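Long-range contacts in alpha-tubulin N-acetyltransferase (Danio rerio, PDB 4H6U), which transfers the acetyl group of acetyl coenzyme A to a lysine of alpha-tubulin: residues Glu115-Leu120 with Ala150-Asp155; His74-Leu79 with Phe94-Tyr99; Tyr154-Pro159 with Val178-Val183. The protein carries 1 engineered substitution. All coordinates share one frame; numbering follows the deposited sequence.

Interaction 1 of 3, residues Glu115-Leu120 with Ala150-Asp155; sequences EPLCVL and AQMAYD
Cys-118 and Val-119 pair with Ala-153 and Tyr-154 as two parallel strands in the main sheet, one strand in from its 181-182 edge. Three backbone hydrogen bonds make the ladder. Ala-153 N donates to Leu-117 O at 3.1 Å. Val-119 N donates to Ala-153 O at 2.9 Å. Asp-155 N then donates to Val-119 O at 3.1 Å, with an N-H...O angle of 166°. The two short strands are twisted by 27° against each other. The CA atoms of Cys-118 and Ala-153 are 4.6 Å apart, whereas those of Leu-120 and Asp-155 are 5.5 Å apart.

In the GNAT fold these two parallel strands part beyond this point, where the pantetheine arm of the cofactor enters. The wider spacing at Leu-120 and Asp-155, which both touch acetyl coenzyme A, is consistent with the start of that opening. The pair belongs to a beta-alpha-beta unit whose connection is helix 133-145.

The side chains of Val-119 and Tyr-154 leave one face of the sheet. Val-119 CG2 is the branch that does the touching. With chi1 at 179° it lies beside its own backbone N and anti to the carbonyl carbon, where it meets Met-152 SD at 3.4 Å and Tyr-154 CE1 at 3.5 Å. The thioether chain of Met-152 bends at chi3, and its methyl CE lies beside Leu-117 CD2, the two chains pointing the same way. Helix 133-145 covers this apolar group: Met-141 and Leu-142 rest on Met-152, and Phe-138 on Tyr-154. The hydroxyl of Tyr-154 is hydrogen-bonded to the backbone oxygen of Pro-149.

Cys-118 and Ala-153 face the other way, SG against CB at 3.8 Å. Pro-116 CG packs on the same methyl, and Phe-181 of the next strand touches both Cys-118 and Ala-153.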
loop_
_atom_site.group_PDB
_atom_site.type_symbol
_atom_site.label_atom_id
_atom_site.label_comp_id
_atom_site.label_asym_id
_atom_site.label_seq_id
_atom_site.Cartn_x
_atom_site.Cartn_y
_atom_site.Cartn_z
ATOM N N GLU A 115 -15.433 -4.984 12.028
ATOM C CA GLU A 115 -14.197 -4.519 11.399
ATOM C C GLU A 115 -13.086 -5.564 11.494
ATOM O O GLU A 115 -12.147 -5.423 12.253
ATOM C CB GLU A 115 -13.740 -3.190 12.017
ATOM C CG GLU A 115 -12.579 -2.573 11.217
ATOM C CD GLU A 115 -12.047 -1.265 11.764
ATOM O OE1 GLU A 115 -12.595 -0.738 12.753
ATOM O OE2 GLU A 115 -11.047 -0.781 11.193
ATOM N N PRO A 116 -13.208 -6.625 10.694
ATOM C CA PRO A 116 -12.290 -7.768 10.656
ATOM C C PRO A 116 -11.078 -7.463 9.822
ATOM O O PRO A 116 -11.061 -6.457 9.104
ATOM C CB PRO A 116 -13.109 -8.854 9.961
ATOM C CG PRO A 116 -13.968 -8.060 8.975
ATOM C CD PRO A 116 -14.282 -6.744 9.691
ATOM N N LEU A 117 -10.086 -8.343 9.915
ATOM C CA LEU A 117 -8.936 -8.280 9.050
ATOM C C LEU A 117 -9.328 -8.838 7.688
ATOM O O LEU A 117 -9.983 -9.878 7.617
ATOM C CB LEU A 117 -7.786 -9.110 9.635
ATOM C CG LEU A 117 -6.461 -8.907 8.912
ATOM C CD1 LEU A 117 -5.952 -7.524 9.258
ATOM C CD2 LEU A 117 -5.460 -9.959 9.323
ATOM N N CYS A 118 -8.990 -8.133 6.616
ATOM C CA CYS A 118 -9.384 -8.586 5.281
ATOM C C CYS A 118 -8.176 -8.880 4.449
ATOM O O CYS A 118 -7.145 -8.206 4.561
ATOM C CB CYS A 118 -10.195 -7.516 4.562
ATOM S SG CYS A 118 -11.621 -6.987 5.435
ATOM N N VAL A 119 -8.327 -9.848 3.562
ATOM C CA VAL A 119 -7.343 -10.030 2.508
ATOM C C VAL A 119 -7.729 -9.139 1.345
ATOM O O VAL A 119 -8.868 -9.195 0.888
ATOM C CB VAL A 119 -7.231 -11.484 2.029
ATOM C CG1 VAL A 119 -6.186 -11.574 0.906
ATOM C CG2 VAL A 119 -6.880 -12.384 3.188
ATOM N N LEU A 120 -6.801 -8.280 0.927
ATOM C CA LEU A 120 -7.035 -7.286 -0.133
ATOM C C LEU A 120 -6.349 -7.652 -1.452
ATOM O O LEU A 120 -6.792 -7.251 -2.514
ATOM C CB LEU A 120 -6.575 -5.902 0.359
ATOM C CG LEU A 120 -7.248 -5.475 1.676
ATOM C CD1 LEU A 120 -6.689 -4.209 2.284
ATOM C CD2 LEU A 120 -8.711 -5.317 1.453
ATOM N N ALA A 150 -11.092 -18.329 9.085
ATOM C CA ALA A 150 -12.540 -18.089 9.164
ATOM C C ALA A 150 -12.911 -16.767 9.838
ATOM O O ALA A 150 -14.023 -16.280 9.641
ATOM C CB ALA A 150 -13.221 -19.225 9.860
ATOM N N GLN A 151 -11.973 -16.129 10.542
ATOM C CA GLN A 151 -12.286 -14.856 11.221
ATOM C C GLN A 151 -11.986 -13.647 10.388
ATOM O O GLN A 151 -12.214 -12.523 10.830
ATOM C CB GLN A 151 -11.476 -14.707 12.516
ATOM C CG GLN A 151 -11.697 -15.787 13.562
ATOM C CD GLN A 151 -10.682 -15.702 14.710
ATOM O OE1 GLN A 151 -9.481 -15.512 14.488
ATOM N NE2 GLN A 151 -11.180 -15.766 15.941
ATOM N N MET A 152 -11.532 -13.856 9.161
ATOM C CA MET A 152 -11.279 -12.733 8.278
ATOM C C MET A 152 -12.266 -12.682 7.126
ATOM O O MET A 152 -12.998 -13.626 6.886
ATOM C CB MET A 152 -9.862 -12.783 7.740
ATOM C CG MET A 152 -9.606 -13.890 6.820
ATOM S SD MET A 152 -7.954 -13.678 6.117
ATOM C CE MET A 152 -7.025 -13.381 7.573
ATOM N N ALA A 153 -12.300 -11.539 6.458
ATOM C CA ALA A 153 -13.089 -11.343 5.252
ATOM C C ALA A 153 -12.191 -11.276 4.001
ATOM O O ALA A 153 -11.011 -10.934 4.082
ATOM C CB ALA A 153 -13.892 -10.056 5.370
ATOM N N TYR A 154 -12.748 -11.654 2.858
ATOM C CA TYR A 154 -11.967 -11.715 1.641
ATOM C C TYR A 154 -12.583 -10.816 0.574
ATOM O O TYR A 154 -13.736 -10.976 0.174
ATOM C CB TYR A 154 -11.867 -13.166 1.168
ATOM C CG TYR A 154 -11.196 -14.043 2.202
ATOM C CD1 TYR A 154 -9.815 -14.239 2.193
ATOM C CD2 TYR A 154 -11.934 -14.632 3.233
ATOM C CE1 TYR A 154 -9.196 -15.045 3.160
ATOM C CE2 TYR A 154 -11.327 -15.424 4.201
ATOM C CZ TYR A 154 -9.952 -15.615 4.170
ATOM O OH TYR A 154 -9.370 -16.411 5.135
ATOM N N ASP A 155 -11.810 -9.830 0.136
ATOM C CA ASP A 155 -12.315 -8.838 -0.798
ATOM C C ASP A 155 -12.224 -9.338 -2.257
ATOM O O ASP A 155 -11.137 -9.450 -2.821
ATOM C CB ASP A 155 -11.489 -7.594 -0.624
ATOM C CG ASP A 155 -12.006 -6.427 -1.395
ATOM O OD1 ASP A 155 -12.892 -6.557 -2.258
ATOM O OD2 ASP A 155 -11.511 -5.338 -1.096
#

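Interaction 2 of 3, residues His74-Leu79 with Phe94-Tyr99; sequences HHLYLL and FLKVGY. With PO4 (phosphate ion), chain E.
Strands 75-79 and 94-99 run antiparallel, their axes at 164°, with hydrogen-bonded pairs His-75/Val-97 and Tyr-77/Leu-95. Each pair makes two bonds, and the nearly straight one from Tyr-77 N to Leu-95 O is 2.7 Å long. The strands form a beta hairpin.

His-75, Tyr-77, Leu-95 and Val-97 line one face. The edge of the Tyr-77 ring meets Val-97 CG2, CE2 touching at 3.9 Å. Its chi1 of -54° sets the ring beside its own backbone N, and the hydroxyl OH comes over the centre of the His-75 ring. NE2 of that histidine is hydrogen-bonded to Ser-20.

Leu-76, Leu-78, Phe-94 and Lys-96 line the other face. Leu-78 CD2 packs on Phe-94 CB at 3.5 Å, and Leu-76 CD1 on Lys-96 CB at 3.9 Å. The fully extended Lys-96 chain brings NZ 2.6 Å from O3 of a phosphate, probably from the crystallisation liquor. The His-74 ring turns its edge to the same oxygen, CD2 at 3.1 Å. Lys-96 and His-74 of the second subunit also bind this ion.

Pro-16 of the second subunit packs on Leu-76, Phe-94 and Lys-96. Met-141 of helix 133-145 touches Tyr-77 and Leu-95. Strand 18-23 flanks the hairpin beside 75-81, and strand 117-124 flanks it beside 90-99.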
loop_
_atom_site.group_PDB
_atom_site.type_symbol
_atom_site.label_atom_id
_atom_site.label_comp_id
_atom_site.label_asym_id
_atom_site.label_seq_id
_atom_site.Cartn_x
_atom_site.Cartn_y
_atom_site.Cartn_z
ATOM N N HIS A 74 -2.619 -0.806 6.238
ATOM C CA HIS A 74 -2.609 -2.077 5.538
ATOM C C HIS A 74 -1.198 -2.692 5.711
ATOM O O HIS A 74 -0.236 -1.980 5.991
ATOM C CB HIS A 74 -2.948 -1.874 4.059
ATOM C CG HIS A 74 -4.311 -1.305 3.820
ATOM N ND1 HIS A 74 -5.270 -1.210 4.808
ATOM C CD2 HIS A 74 -4.865 -0.764 2.709
ATOM C CE1 HIS A 74 -6.364 -0.664 4.309
ATOM N NE2 HIS A 74 -6.141 -0.379 3.039
ATOM N N HIS A 75 -1.114 -4.015 5.654
ATOM C CA HIS A 75 0.154 -4.705 5.796
ATOM C C HIS A 75 0.429 -5.531 4.521
ATOM O O HIS A 75 -0.376 -6.362 4.122
ATOM C CB HIS A 75 0.124 -5.607 7.045
ATOM C CG HIS A 75 1.483 -5.946 7.572
ATOM N ND1 HIS A 75 1.765 -5.999 8.924
ATOM C CD2 HIS A 75 2.643 -6.252 6.932
ATOM C CE1 HIS A 75 3.043 -6.300 9.094
ATOM N NE2 HIS A 75 3.595 -6.470 7.904
ATOM N N LEU A 76 1.545 -5.237 3.864
ATOM C CA LEU A 76 1.938 -5.946 2.670
ATOM C C LEU A 76 3.071 -6.914 2.987
ATOM O O LEU A 76 4.121 -6.492 3.508
ATOM C CB LEU A 76 2.399 -4.950 1.623
ATOM C CG LEU A 76 2.846 -5.551 0.292
ATOM C CD1 LEU A 76 1.738 -6.382 -0.358
ATOM C CD2 LEU A 76 3.267 -4.403 -0.629
ATOM N N TYR A 77 2.858 -8.196 2.693
ATOM C CA TYR A 77 3.918 -9.205 2.864
ATOM C C TYR A 77 4.467 -9.663 1.513
ATOM O O TYR A 77 3.724 -10.060 0.596
ATOM C CB TYR A 77 3.407 -10.444 3.634
ATOM C CG TYR A 77 2.772 -10.144 4.968
ATOM C CD1 TYR A 77 3.515 -10.215 6.137
ATOM C CD2 TYR A 77 1.440 -9.756 5.063
ATOM C CE1 TYR A 77 2.947 -9.920 7.366
ATOM C CE2 TYR A 77 0.870 -9.456 6.288
ATOM C CZ TYR A 77 1.625 -9.533 7.432
ATOM O OH TYR A 77 1.053 -9.246 8.645
ATOM N N LEU A 78 5.790 -9.643 1.435
ATOM C CA LEU A 78 6.502 -10.106 0.250
ATOM C C LEU A 78 7.354 -11.314 0.640
ATOM O O LEU A 78 8.057 -11.296 1.661
ATOM C CB LEU A 78 7.406 -9.013 -0.308
ATOM C CG LEU A 78 6.774 -7.636 -0.590
ATOM C CD1 LEU A 78 7.796 -6.736 -1.224
ATOM C CD2 LEU A 78 5.578 -7.754 -1.490
ATOM N N LEU A 79 7.277 -12.346 -0.196
ATOM C CA LEU A 79 8.023 -13.580 -0.033
ATOM C C LEU A 79 9.194 -13.574 -1.000
ATOM O O LEU A 79 8.977 -13.514 -2.221
ATOM C CB LEU A 79 7.114 -14.799 -0.284
ATOM C CG LEU A 79 7.666 -16.196 0.051
ATOM C CD1 LEU A 79 8.043 -16.388 1.538
ATOM C CD2 LEU A 79 6.634 -17.231 -0.387
ATOM N N PHE A 94 3.078 -11.899 -3.176
ATOM C CA PHE A 94 2.695 -10.883 -2.207
ATOM C C PHE A 94 1.300 -11.127 -1.617
ATOM O O PHE A 94 0.446 -11.745 -2.216
ATOM C CB PHE A 94 2.771 -9.465 -2.798
ATOM C CG PHE A 94 1.838 -9.205 -3.970
ATOM C CD1 PHE A 94 0.479 -9.060 -3.783
ATOM C CD2 PHE A 94 2.341 -9.010 -5.240
ATOM C CE1 PHE A 94 -0.377 -8.795 -4.852
ATOM C CE2 PHE A 94 1.498 -8.740 -6.329
ATOM C CZ PHE A 94 0.141 -8.638 -6.140
ATOM N N LEU A 95 1.105 -10.626 -0.411
ATOM C CA LEU A 95 -0.141 -10.771 0.285
ATOM C C LEU A 95 -0.363 -9.476 1.037
ATOM O O LEU A 95 0.481 -9.031 1.835
ATOM C CB LEU A 95 -0.076 -11.955 1.246
ATOM C CG LEU A 95 -1.188 -12.179 2.248
ATOM C CD1 LEU A 95 -2.452 -12.474 1.460
ATOM C CD2 LEU A 95 -0.855 -13.359 3.228
ATOM N N LYS A 96 -1.528 -8.896 0.817
ATOM C CA LYS A 96 -1.868 -7.642 1.474
ATOM C C LYS A 96 -3.128 -7.814 2.322
ATOM O O LYS A 96 -4.162 -8.340 1.866
ATOM C CB LYS A 96 -2.089 -6.559 0.413
ATOM C CG LYS A 96 -2.284 -5.132 0.953
ATOM C CD LYS A 96 -2.553 -4.205 -0.234
ATOM C CE LYS A 96 -2.970 -2.829 0.115
ATOM N NZ LYS A 96 -3.045 -2.036 -1.151
ATOM N N VAL A 97 -3.016 -7.442 3.588
ATOM C CA VAL A 97 -4.167 -7.482 4.470
ATOM C C VAL A 97 -4.388 -6.151 5.074
ATOM O O VAL A 97 -3.493 -5.298 5.055
ATOM C CB VAL A 97 -4.014 -8.502 5.612
ATOM C CG1 VAL A 97 -3.945 -9.892 5.058
ATOM C CG2 VAL A 97 -2.793 -8.163 6.445
ATOM N N GLY A 98 -5.587 -5.973 5.616
ATOM C CA GLY A 98 -5.892 -4.756 6.313
ATOM C C GLY A 98 -7.253 -4.859 6.947
ATOM O O GLY A 98 -8.128 -5.603 6.475
ATOM N N TYR A 99 -7.426 -4.066 8.003
ATOM C CA TYR A 99 -8.719 -3.906 8.677
ATOM C C TYR A 99 -9.602 -2.971 7.868
ATOM O O TYR A 99 -9.152 -1.957 7.355
ATOM C CB TYR A 99 -8.553 -3.386 10.128
ATOM C CG TYR A 99 -7.847 -4.376 11.034
ATOM C CD1 TYR A 99 -8.525 -5.483 11.548
ATOM C CD2 TYR A 99 -6.512 -4.220 11.356
ATOM C CE1 TYR A 99 -7.890 -6.401 12.343
ATOM C CE2 TYR A 99 -5.858 -5.138 12.158
ATOM C CZ TYR A 99 -6.544 -6.221 12.654
ATOM O OH TYR A 99 -5.875 -7.119 13.452
HETATM P P PO4 E . -2.996 1.077 0.369
HETATM O O1 PO4 E . -1.976 1.417 -0.691
HETATM O O2 PO4 E . -3.739 2.313 0.837
HETATM O O3 PO4 E . -4.071 0.164 -0.171
HETATM O O4 PO4 E . -2.221 0.414 1.493
#

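Interaction 3 of 3, residues Tyr154-Pro159 with Val178-Val183; sequences YDRPSP and VNNFVV. With ACO (acetyl coenzyme *a), chain C.
Tyr-154 O accepts a hydrogen bond from Val-182 N at 2.7 Å and a CA-H...O contact from Phe-181. Tyr-154 N returns a bond to Val-182 O at 2.8 Å. This is an antiparallel hydrogen-bonded pair, and it adds strand 181-182 to the edge of the GNAT sheet. Two residues on, Arg-156 N donates to Asn-180 O at 2.9 Å, nearly in line with the carbonyl. An Asx turn precedes the strand: Asn-179 OD1 accepts from Phe-181 N.

The side chains of Asp-155 and Phe-181 leave the same face of the sheet. The carboxylate lies over one face of the ring, the two planes 29° apart, with Asp-155 OD2 3.4 Å from Phe-181 CZ. This follows from Asp-155 CG standing anti to the backbone N (chi1 -173°). OD1 also sits over the flat face of the Arg-156 guanidinium, so the two attract by charge alone, with no N-H aimed at the oxygen. If Phe-181 were an alanine, the Asp-155 carboxylate would probably be freer to turn, and a gap would open beside Cys-118 and Leu-102, which the ring also touches.

On the other face, Pro-157 CG packs against Val-182 CG2 at 3.9 Å.

Beyond the pairing, residues 155-158 line the acetyl coenzyme A pocket. Ser-158 is the N-cap of helix 159-168, weakly bonded through OG to Phe-161 N. The same OG lies 2.8 Å from N4P of the cofactor. Pro-157 CA is 3.5 Å from the thioester sulfur S1P, and Asp-155 O is 3.3 Å from the acetyl methyl CH3.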
loop_
_atom_site.group_PDB
_atom_site.type_symbol
_atom_site.label_atom_id
_atom_site.label_comp_id
_atom_site.label_asym_id
_atom_site.label_seq_id
_atom_site.Cartn_x
_atom_site.Cartn_y
_atom_site.Cartn_z
ATOM N N TYR A 154 -12.748 -11.654 2.858
ATOM C CA TYR A 154 -11.967 -11.715 1.641
ATOM C C TYR A 154 -12.583 -10.816 0.574
ATOM O O TYR A 154 -13.736 -10.976 0.174
ATOM C CB TYR A 154 -11.867 -13.166 1.168
ATOM C CG TYR A 154 -11.196 -14.043 2.202
ATOM C CD1 TYR A 154 -9.815 -14.239 2.193
ATOM C CD2 TYR A 154 -11.934 -14.632 3.233
ATOM C CE1 TYR A 154 -9.196 -15.045 3.160
ATOM C CE2 TYR A 154 -11.327 -15.424 4.201
ATOM C CZ TYR A 154 -9.952 -15.615 4.170
ATOM O OH TYR A 154 -9.370 -16.411 5.135
ATOM N N ASP A 155 -11.810 -9.830 0.136
ATOM C CA ASP A 155 -12.315 -8.838 -0.798
ATOM C C ASP A 155 -12.224 -9.338 -2.257
ATOM O O ASP A 155 -11.137 -9.450 -2.821
ATOM C CB ASP A 155 -11.489 -7.594 -0.624
ATOM C CG ASP A 155 -12.006 -6.427 -1.395
ATOM O OD1 ASP A 155 -12.892 -6.557 -2.258
ATOM O OD2 ASP A 155 -11.511 -5.338 -1.096
ATOM N N ARG A 156 -13.370 -9.614 -2.883
ATOM C CA ARG A 156 -13.389 -9.992 -4.293
ATOM C C ARG A 156 -12.326 -11.035 -4.676
ATOM O O ARG A 156 -11.539 -10.838 -5.599
ATOM C CB ARG A 156 -13.269 -8.754 -5.196
ATOM C CG ARG A 156 -14.386 -7.717 -4.979
ATOM C CD ARG A 156 -14.236 -6.520 -5.910
ATOM N NE ARG A 156 -13.062 -5.710 -5.610
ATOM C CZ ARG A 156 -13.076 -4.542 -4.967
ATOM N NH1 ARG A 156 -14.221 -4.028 -4.514
ATOM N NH2 ARG A 156 -11.929 -3.890 -4.769
ATOM N N PRO A 157 -12.331 -12.182 -4.007
ATOM C CA PRO A 157 -11.261 -13.165 -4.233
ATOM C C PRO A 157 -11.395 -13.822 -5.600
ATOM O O PRO A 157 -12.511 -14.152 -6.023
ATOM C CB PRO A 157 -11.470 -14.185 -3.109
ATOM C CG PRO A 157 -12.933 -14.063 -2.743
ATOM C CD PRO A 157 -13.226 -12.574 -2.911
ATOM N N SER A 158 -10.270 -14.019 -6.279
ATOM C CA SER A 158 -10.264 -14.674 -7.580
ATOM C C SER A 158 -10.610 -16.173 -7.433
ATOM O O SER A 158 -10.576 -16.747 -6.335
ATOM C CB SER A 158 -8.885 -14.509 -8.227
ATOM O OG SER A 158 -7.895 -15.246 -7.511
ATOM N N PRO A 159 -10.990 -16.806 -8.539
ATOM C CA PRO A 159 -11.310 -18.245 -8.490
ATOM C C PRO A 159 -10.189 -19.081 -7.908
ATOM O O PRO A 159 -10.473 -19.912 -7.058
ATOM C CB PRO A 159 -11.571 -18.597 -9.948
ATOM C CG PRO A 159 -12.083 -17.244 -10.568
ATOM C CD PRO A 159 -11.279 -16.183 -9.843
ATOM N N VAL A 178 -23.768 -8.919 0.054
ATOM C CA VAL A 178 -24.062 -8.106 -1.125
ATOM C C VAL A 178 -22.999 -7.036 -1.330
ATOM O O VAL A 178 -23.097 -6.233 -2.236
ATOM C CB VAL A 178 -25.440 -7.423 -1.032
ATOM C CG1 VAL A 178 -26.536 -8.472 -1.038
ATOM C CG2 VAL A 178 -25.507 -6.511 0.223
ATOM N N ASN A 179 -21.954 -7.060 -0.526
ATOM C CA ASN A 179 -20.946 -6.020 -0.590
ATOM C C ASN A 179 -19.578 -6.441 -1.155
ATOM O O ASN A 179 -18.586 -5.760 -0.884
ATOM C CB ASN A 179 -20.731 -5.463 0.807
ATOM C CG ASN A 179 -19.942 -6.401 1.666
ATOM O OD1 ASN A 179 -19.733 -7.575 1.315
ATOM N ND2 ASN A 179 -19.492 -5.903 2.808
ATOM N N ASN A 180 -19.508 -7.532 -1.930
ATOM C CA ASN A 180 -18.243 -7.943 -2.592
ATOM C C ASN A 180 -17.175 -8.599 -1.721
ATOM O O ASN A 180 -16.101 -8.934 -2.223
ATOM C CB ASN A 180 -17.565 -6.756 -3.276
ATOM C CG ASN A 180 -18.361 -6.215 -4.424
ATOM O OD1 ASN A 180 -18.465 -5.001 -4.588
ATOM N ND2 ASN A 180 -18.921 -7.101 -5.242
ATOM N N PHE A 181 -17.440 -8.718 -0.432
ATOM C CA PHE A 181 -16.539 -9.427 0.463
ATOM C C PHE A 181 -17.130 -10.789 0.701
ATOM O O PHE A 181 -18.352 -10.984 0.649
ATOM C CB PHE A 181 -16.334 -8.683 1.794
ATOM C CG PHE A 181 -15.423 -7.497 1.692
ATOM C CD1 PHE A 181 -15.865 -6.318 1.146
ATOM C CD2 PHE A 181 -14.113 -7.574 2.123
ATOM C CE1 PHE A 181 -15.012 -5.208 1.059
ATOM C CE2 PHE A 181 -13.275 -6.495 2.026
ATOM C CZ PHE A 181 -13.719 -5.313 1.506
ATOM N N VAL A 182 -16.231 -11.742 0.904
ATOM C CA VAL A 182 -16.608 -13.090 1.217
ATOM C C VAL A 182 -16.206 -13.421 2.670
ATOM O O VAL A 182 -15.107 -13.087 3.134
ATOM C CB VAL A 182 -15.957 -14.066 0.249
ATOM C CG1 VAL A 182 -16.216 -15.499 0.700
ATOM C CG2 VAL A 182 -16.490 -13.832 -1.135
ATOM N N VAL A 183 -17.143 -14.020 3.383
ATOM C CA VAL A 183 -16.926 -14.480 4.727
ATOM C C VAL A 183 -17.568 -15.844 4.879
ATOM O O VAL A 183 -18.562 -16.157 4.220
ATOM C CB VAL A 183 -17.502 -13.520 5.790
ATOM C CG1 VAL A 183 -16.887 -12.159 5.659
ATOM C CG2 VAL A 183 -18.983 -13.462 5.676
HETATM N N1A ACO C . -6.308 -23.507 -10.498
HETATM C C2A ACO C . -6.979 -23.848 -9.343
HETATM N N3A ACO C . -6.539 -23.743 -8.106
HETATM C C4A ACO C . -5.224 -23.274 -7.981
HETATM C C5A ACO C . -4.413 -22.919 -9.078
HETATM C C6A ACO C . -5.026 -23.055 -10.372
HETATM N N6A ACO C . -4.408 -22.754 -11.541
HETATM N N7A ACO C . -3.148 -22.487 -8.579
HETATM C C8A ACO C . -3.213 -22.618 -7.203
HETATM N N9A ACO C . -4.482 -23.110 -6.836
HETATM C C1B ACO C . -5.066 -23.422 -5.553
HETATM C C2B ACO C . -5.560 -24.857 -5.456
HETATM O O2B ACO C . -6.458 -25.031 -4.395
HETATM C C3B ACO C . -4.176 -25.526 -5.055
HETATM O O3B ACO C . -4.306 -26.690 -4.483
HETATM P P3B ACO C . -4.142 -28.108 -5.640
HETATM O O7A ACO C . -4.285 -29.161 -4.584
HETATM O O8A ACO C . -5.346 -27.836 -6.509
HETATM O O9A ACO C . -2.799 -27.887 -6.259
HETATM C C4B ACO C . -3.615 -24.514 -4.096
HETATM O O4B ACO C . -4.108 -23.212 -4.542
HETATM C C5B ACO C . -2.089 -24.613 -4.106
HETATM O O5B ACO C . -1.501 -24.211 -2.926
HETATM P P1A ACO C . -0.190 -23.189 -3.034
HETATM O O1A ACO C . 0.204 -22.973 -1.618
HETATM O O2A ACO C . 0.769 -23.677 -4.101
HETATM O O3A ACO C . -0.858 -21.761 -3.566
HETATM P P2A ACO C . -0.155 -20.843 -4.624
HETATM O O4A ACO C . 1.211 -20.392 -4.236
HETATM O O5A ACO C . -0.458 -21.154 -6.048
HETATM O O6A ACO C . -1.022 -19.260 -4.315
HETATM C CBP ACO C . -2.802 -17.960 -5.165
HETATM C CCP ACO C . -2.396 -19.200 -4.376
HETATM C CDP ACO C . -4.327 -17.836 -5.305
HETATM C CEP ACO C . -2.207 -16.681 -4.499
HETATM C CAP ACO C . -2.133 -18.124 -6.567
HETATM O OAP ACO C . -2.568 -19.251 -7.297
HETATM C C9P ACO C . -2.120 -16.802 -7.390
HETATM O O9P ACO C . -1.325 -15.946 -7.079
HETATM N N8P ACO C . -2.899 -16.364 -8.408
HETATM C C7P ACO C . -3.947 -16.943 -9.099
HETATM C C6P ACO C . -4.819 -15.835 -9.874
HETATM C C5P ACO C . -5.083 -14.456 -9.151
HETATM O O5P ACO C . -5.204 -13.400 -9.794
HETATM N N4P ACO C . -5.195 -14.430 -7.720
HETATM C C3P ACO C . -5.479 -13.203 -6.858
HETATM C C2P ACO C . -6.311 -13.376 -5.516
HETATM S S1P ACO C . -7.951 -12.362 -5.190
HETATM C C ACO C . -7.522 -11.137 -3.948
HETATM O O ACO C . -6.386 -10.857 -3.854
HETATM C CH3 ACO C . -8.349 -11.119 -2.683
#

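Overall arrangement
From the N terminus, interaction 2 comes first: it closes the hairpin of strands 75-81 and 90-99. The chain then makes the small sheet 102-105/111-114 and enters strand 117-124, which pairs with 90-99 and so joins interactions 1 and 2. Interaction 1 closes the crossover through helix 133-145. Interaction 3 begins on strand 153-155, where interaction 1 ends, and closes the loop that contains helix 159-168. The two share Tyr-154 and Asp-155. None nests inside another; they follow in series. Together they tie five neighbouring strands into one sheet. Interaction 2 touches the second subunit, while interactions 1 and 3 both reach the cofactor.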